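Long-range contact in AHL synthase (Burkholderia glumae, PDB 3P2H), which probably makes N-acyl-homoserine lactone quorum-sensing signals from acyl-ACP and S-adenosyl-L-methionine, releasing methylthioadenosine: residues A16-V28 with Y54-C67. The protein carries 3 engineered substitutions. Sequence-based numbering, arbitrary orientation.
Sequences AAELGSYRYRVFV and YVLGRDANGEICGC. With NOO (N-(3-oxocyclohex-1-en-1-yl)octanamide), chain C.
Y22, L19 and I64 carry this contact, in which helix 13-30 packs on the antiparallel hairpin of strands 53-58 and 64-72, one layer of helix on the sheet of the acetyltransferase-like fold of autoinducer synthases; segment 16-28 crosses strand segments 54-58 and 64-67 at 78° and 79°. The Y22 ring is clamped: I64 CG2 makes a CH-pi contact over one face, 3.7 Å from the ring centroid, and V26 CG2 from its own helix takes the opposite one. C67 SG meets the edge of that ring in a sulfur-aromatic contact, and the hydroxyl reaches past the classic beta bulge that C65 and G66 form opposite G57 to hydrogen-bond T106 OG1. L19, with CG anti to the backbone N (chi1 169°), sets both methyls on strand 53-58. CD2 makes a CH-pi contact with the Y54 ring face, 4.0 Å from the centroid, while CD1 presses tightly on L56 CD2 at 3.2 Å and also touches C67 CB of the neighbouring strand. Towards the C-terminal end of the helix, F27 turns its edge to both C67 SG and the ring of the bound inhibitor, its CE1 3.3 Å from NOO C4. Near the type I turn D59-G62, E18 stretches out over I64 CD1, and R58 grips its carboxylate end-on: NH2 donates to OE1 and NH1 to OE2, each at 2.8 Å, from above the carboxylate plane.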
# COMPACT_ATOMS: atom_id res chain seq x y z
N ALA A 16 6.50 -9.16 -12.65
CA ALA A 16 6.46 -7.74 -12.96
C ALA A 16 5.36 -7.47 -13.99
O ALA A 16 4.62 -6.49 -13.87
CB ALA A 16 7.82 -7.27 -13.50
N ALA A 17 5.25 -8.34 -14.98
CA ALA A 17 4.23 -8.18 -16.02
C ALA A 17 2.83 -8.42 -15.46
O ALA A 17 1.91 -7.65 -15.71
CB ALA A 17 4.51 -9.15 -17.17
N GLU A 18 2.69 -9.48 -14.68
CA GLU A 18 1.40 -9.82 -14.09
C GLU A 18 0.91 -8.75 -13.10
O GLU A 18 -0.28 -8.40 -13.10
CB GLU A 18 1.52 -11.18 -13.39
CG GLU A 18 0.24 -11.68 -12.77
CD GLU A 18 0.40 -13.06 -12.19
OE1 GLU A 18 1.54 -13.43 -11.85
OE2 GLU A 18 -0.62 -13.77 -12.06
N LEU A 19 1.81 -8.24 -12.28
CA LEU A 19 1.45 -7.20 -11.31
C LEU A 19 1.16 -5.90 -12.05
O LEU A 19 0.23 -5.18 -11.70
CB LEU A 19 2.59 -6.96 -10.32
CG LEU A 19 2.42 -5.72 -9.45
CD1 LEU A 19 1.23 -5.89 -8.52
CD2 LEU A 19 3.70 -5.48 -8.63
N GLY A 20 1.98 -5.61 -13.06
CA GLY A 20 1.79 -4.39 -13.83
C GLY A 20 0.44 -4.36 -14.50
O GLY A 20 -0.18 -3.30 -14.62
N SER A 21 -0.02 -5.52 -14.96
CA SER A 21 -1.31 -5.63 -15.63
C SER A 21 -2.43 -5.45 -14.63
O SER A 21 -3.43 -4.77 -14.90
CB SER A 21 -1.44 -7.00 -16.31
OG SER A 21 -2.68 -7.12 -16.98
N TYR A 22 -2.29 -6.06 -13.45
CA TYR A 22 -3.31 -5.93 -12.43
C TYR A 22 -3.42 -4.48 -11.99
O TYR A 22 -4.51 -3.97 -11.79
CB TYR A 22 -3.00 -6.80 -11.22
CG TYR A 22 -4.02 -6.65 -10.12
CD1 TYR A 22 -5.31 -7.18 -10.27
CD2 TYR A 22 -3.72 -5.96 -8.95
CE1 TYR A 22 -6.26 -7.02 -9.26
CE2 TYR A 22 -4.67 -5.80 -7.95
CZ TYR A 22 -5.94 -6.33 -8.11
OH TYR A 22 -6.86 -6.17 -7.11
N ARG A 23 -2.28 -3.82 -11.84
CA ARG A 23 -2.29 -2.42 -11.43
C ARG A 23 -2.91 -1.55 -12.51
O ARG A 23 -3.63 -0.60 -12.21
CB ARG A 23 -0.88 -1.95 -11.08
CG ARG A 23 -0.48 -2.32 -9.66
CD ARG A 23 0.98 -2.03 -9.34
NE ARG A 23 1.37 -0.66 -9.63
CZ ARG A 23 2.55 -0.16 -9.31
NH1 ARG A 23 3.44 -0.91 -8.69
NH2 ARG A 23 2.85 1.10 -9.62
N TYR A 24 -2.65 -1.87 -13.78
CA TYR A 24 -3.23 -1.10 -14.87
C TYR A 24 -4.75 -1.18 -14.80
O TYR A 24 -5.44 -0.17 -14.89
CB TYR A 24 -2.78 -1.64 -16.23
CG TYR A 24 -3.40 -0.87 -17.38
CD1 TYR A 24 -2.84 0.33 -17.82
CD2 TYR A 24 -4.58 -1.30 -17.99
CE1 TYR A 24 -3.44 1.09 -18.83
CE2 TYR A 24 -5.20 -0.55 -19.00
CZ TYR A 24 -4.62 0.64 -19.41
OH TYR A 24 -5.22 1.41 -20.39
N ARG A 25 -5.26 -2.39 -14.65
CA ARG A 25 -6.70 -2.59 -14.59
C ARG A 25 -7.38 -1.88 -13.42
O ARG A 25 -8.48 -1.36 -13.56
CB ARG A 25 -7.00 -4.09 -14.56
CG ARG A 25 -6.66 -4.77 -15.89
CD ARG A 25 -6.89 -6.27 -15.85
NE ARG A 25 -5.74 -6.99 -15.33
CZ ARG A 25 -5.83 -8.06 -14.55
NH1 ARG A 25 -7.03 -8.52 -14.21
NH2 ARG A 25 -4.73 -8.67 -14.11
N VAL A 26 -6.71 -1.83 -12.27
CA VAL A 26 -7.29 -1.18 -11.10
C VAL A 26 -7.14 0.35 -11.10
O VAL A 26 -8.13 1.08 -11.04
CB VAL A 26 -6.66 -1.71 -9.80
CG1 VAL A 26 -7.18 -0.91 -8.61
CG2 VAL A 26 -6.97 -3.19 -9.62
N PHE A 27 -5.90 0.82 -11.18
CA PHE A 27 -5.63 2.24 -11.13
C PHE A 27 -5.92 3.04 -12.38
O PHE A 27 -6.24 4.22 -12.30
CB PHE A 27 -4.19 2.45 -10.66
CG PHE A 27 -3.91 1.80 -9.34
CD1 PHE A 27 -4.36 2.39 -8.16
CD2 PHE A 27 -3.30 0.56 -9.28
CE1 PHE A 27 -4.21 1.74 -6.94
CE2 PHE A 27 -3.14 -0.09 -8.06
CZ PHE A 27 -3.60 0.49 -6.89
N VAL A 28 -5.81 2.41 -13.54
CA VAL A 28 -6.08 3.13 -14.78
C VAL A 28 -7.50 2.88 -15.29
O VAL A 28 -8.24 3.83 -15.56
CB VAL A 28 -5.06 2.77 -15.87
CG1 VAL A 28 -5.43 3.45 -17.18
CG2 VAL A 28 -3.67 3.21 -15.42
N TYR A 54 6.82 -5.64 -2.58
CA TYR A 54 5.45 -5.83 -3.07
C TYR A 54 4.69 -6.97 -2.41
O TYR A 54 5.26 -8.00 -2.04
CB TYR A 54 5.46 -6.11 -4.58
CG TYR A 54 6.02 -5.01 -5.44
CD1 TYR A 54 5.28 -3.86 -5.71
CD2 TYR A 54 7.30 -5.12 -5.98
CE1 TYR A 54 5.81 -2.85 -6.51
CE2 TYR A 54 7.83 -4.12 -6.78
CZ TYR A 54 7.09 -2.99 -7.04
OH TYR A 54 7.63 -2.00 -7.83
N VAL A 55 3.39 -6.77 -2.28
CA VAL A 55 2.51 -7.77 -1.71
C VAL A 55 1.48 -8.07 -2.80
O VAL A 55 0.89 -7.15 -3.35
CB VAL A 55 1.77 -7.26 -0.46
CG1 VAL A 55 0.83 -8.35 0.08
CG2 VAL A 55 2.76 -6.82 0.61
N LEU A 56 1.29 -9.34 -3.12
CA LEU A 56 0.29 -9.73 -4.12
C LEU A 56 -0.66 -10.73 -3.48
O LEU A 56 -0.24 -11.62 -2.76
CB LEU A 56 0.94 -10.40 -5.34
CG LEU A 56 2.03 -9.70 -6.16
CD1 LEU A 56 2.13 -10.38 -7.52
CD2 LEU A 56 1.70 -8.24 -6.34
N GLY A 57 -1.95 -10.56 -3.74
CA GLY A 57 -2.93 -11.49 -3.22
C GLY A 57 -3.40 -12.29 -4.42
O GLY A 57 -3.58 -11.72 -5.48
N ARG A 58 -3.57 -13.60 -4.26
CA ARG A 58 -4.02 -14.45 -5.37
C ARG A 58 -5.24 -15.27 -4.96
O ARG A 58 -5.33 -15.76 -3.85
CB ARG A 58 -2.89 -15.39 -5.81
CG ARG A 58 -1.70 -14.66 -6.45
CD ARG A 58 -0.56 -15.62 -6.75
NE ARG A 58 0.60 -14.97 -7.37
CZ ARG A 58 0.69 -14.66 -8.66
NH1 ARG A 58 -0.30 -14.93 -9.50
NH2 ARG A 58 1.80 -14.09 -9.12
N ASP A 59 -6.19 -15.42 -5.89
CA ASP A 59 -7.42 -16.16 -5.61
C ASP A 59 -7.24 -17.66 -5.77
O ASP A 59 -6.14 -18.14 -6.03
CB ASP A 59 -8.56 -15.66 -6.50
CG ASP A 59 -8.34 -15.93 -7.98
OD1 ASP A 59 -9.04 -15.30 -8.79
OD2 ASP A 59 -7.50 -16.78 -8.35
N ALA A 60 -8.33 -18.40 -5.64
CA ALA A 60 -8.29 -19.86 -5.76
C ALA A 60 -7.70 -20.33 -7.08
O ALA A 60 -7.24 -21.46 -7.18
CB ALA A 60 -9.70 -20.44 -5.57
N ASN A 61 -7.71 -19.47 -8.10
CA ASN A 61 -7.16 -19.85 -9.40
C ASN A 61 -5.75 -19.32 -9.60
O ASN A 61 -5.22 -19.37 -10.71
CB ASN A 61 -8.05 -19.34 -10.53
CG ASN A 61 -9.45 -19.89 -10.47
OD1 ASN A 61 -9.65 -21.08 -10.21
ND2 ASN A 61 -10.43 -19.04 -10.71
N GLY A 62 -5.15 -18.81 -8.53
CA GLY A 62 -3.80 -18.28 -8.63
C GLY A 62 -3.70 -16.94 -9.33
O GLY A 62 -2.59 -16.49 -9.65
N GLU A 63 -4.83 -16.30 -9.59
CA GLU A 63 -4.84 -15.00 -10.26
C GLU A 63 -4.78 -13.86 -9.26
O GLU A 63 -5.39 -13.92 -8.19
CB GLU A 63 -6.10 -14.83 -11.11
CG GLU A 63 -6.26 -15.84 -12.21
CD GLU A 63 -7.43 -15.49 -13.10
OE1 GLU A 63 -8.56 -15.37 -12.59
OE2 GLU A 63 -7.21 -15.33 -14.32
N ILE A 64 -4.06 -12.80 -9.61
CA ILE A 64 -3.92 -11.66 -8.72
C ILE A 64 -5.27 -11.00 -8.43
O ILE A 64 -6.03 -10.69 -9.34
CB ILE A 64 -2.95 -10.61 -9.28
CG1 ILE A 64 -1.57 -11.25 -9.47
CG2 ILE A 64 -2.86 -9.42 -8.35
CD1 ILE A 64 -0.48 -10.28 -9.85
N CYS A 65 -5.55 -10.82 -7.15
CA CYS A 65 -6.79 -10.18 -6.73
C CYS A 65 -6.50 -9.11 -5.68
O CYS A 65 -7.40 -8.64 -4.99
CB CYS A 65 -7.76 -11.22 -6.16
SG CYS A 65 -7.12 -12.19 -4.77
N GLY A 66 -5.23 -8.71 -5.58
CA GLY A 66 -4.86 -7.70 -4.62
C GLY A 66 -3.39 -7.33 -4.71
O GLY A 66 -2.57 -8.16 -5.10
N CYS A 67 -3.06 -6.09 -4.37
CA CYS A 67 -1.67 -5.66 -4.42
C CYS A 67 -1.37 -4.56 -3.40
O CYS A 67 -2.28 -3.93 -2.86
CB CYS A 67 -1.30 -5.16 -5.82
SG CYS A 67 -2.11 -3.63 -6.37
C1 NOO C . -8.85 1.78 -3.14
O1 NOO C . -9.97 1.91 -2.66
C2 NOO C . -7.59 2.25 -2.42
C3 NOO C . -6.45 2.69 -3.12
C4 NOO C . -6.43 2.48 -4.64
C5 NOO C . -7.25 1.23 -5.16
C6 NOO C . -8.70 1.15 -4.57
N7 NOO C . -5.29 3.33 -2.51
C8 NOO C . -3.89 3.20 -2.65
O8 NOO C . -3.29 3.24 -3.72
C9 NOO C . -3.01 3.01 -1.40
C10 NOO C . -3.61 3.24 0.02
C11 NOO C . -2.48 3.69 0.99
C12 NOO C . -2.63 3.07 2.39
C13 NOO C . -1.57 3.64 3.36
C14 NOO C . -2.10 3.71 4.81
C15 NOO C . -0.98 4.04 5.80
O HOH W 1 -2.99 -12.63 -12.63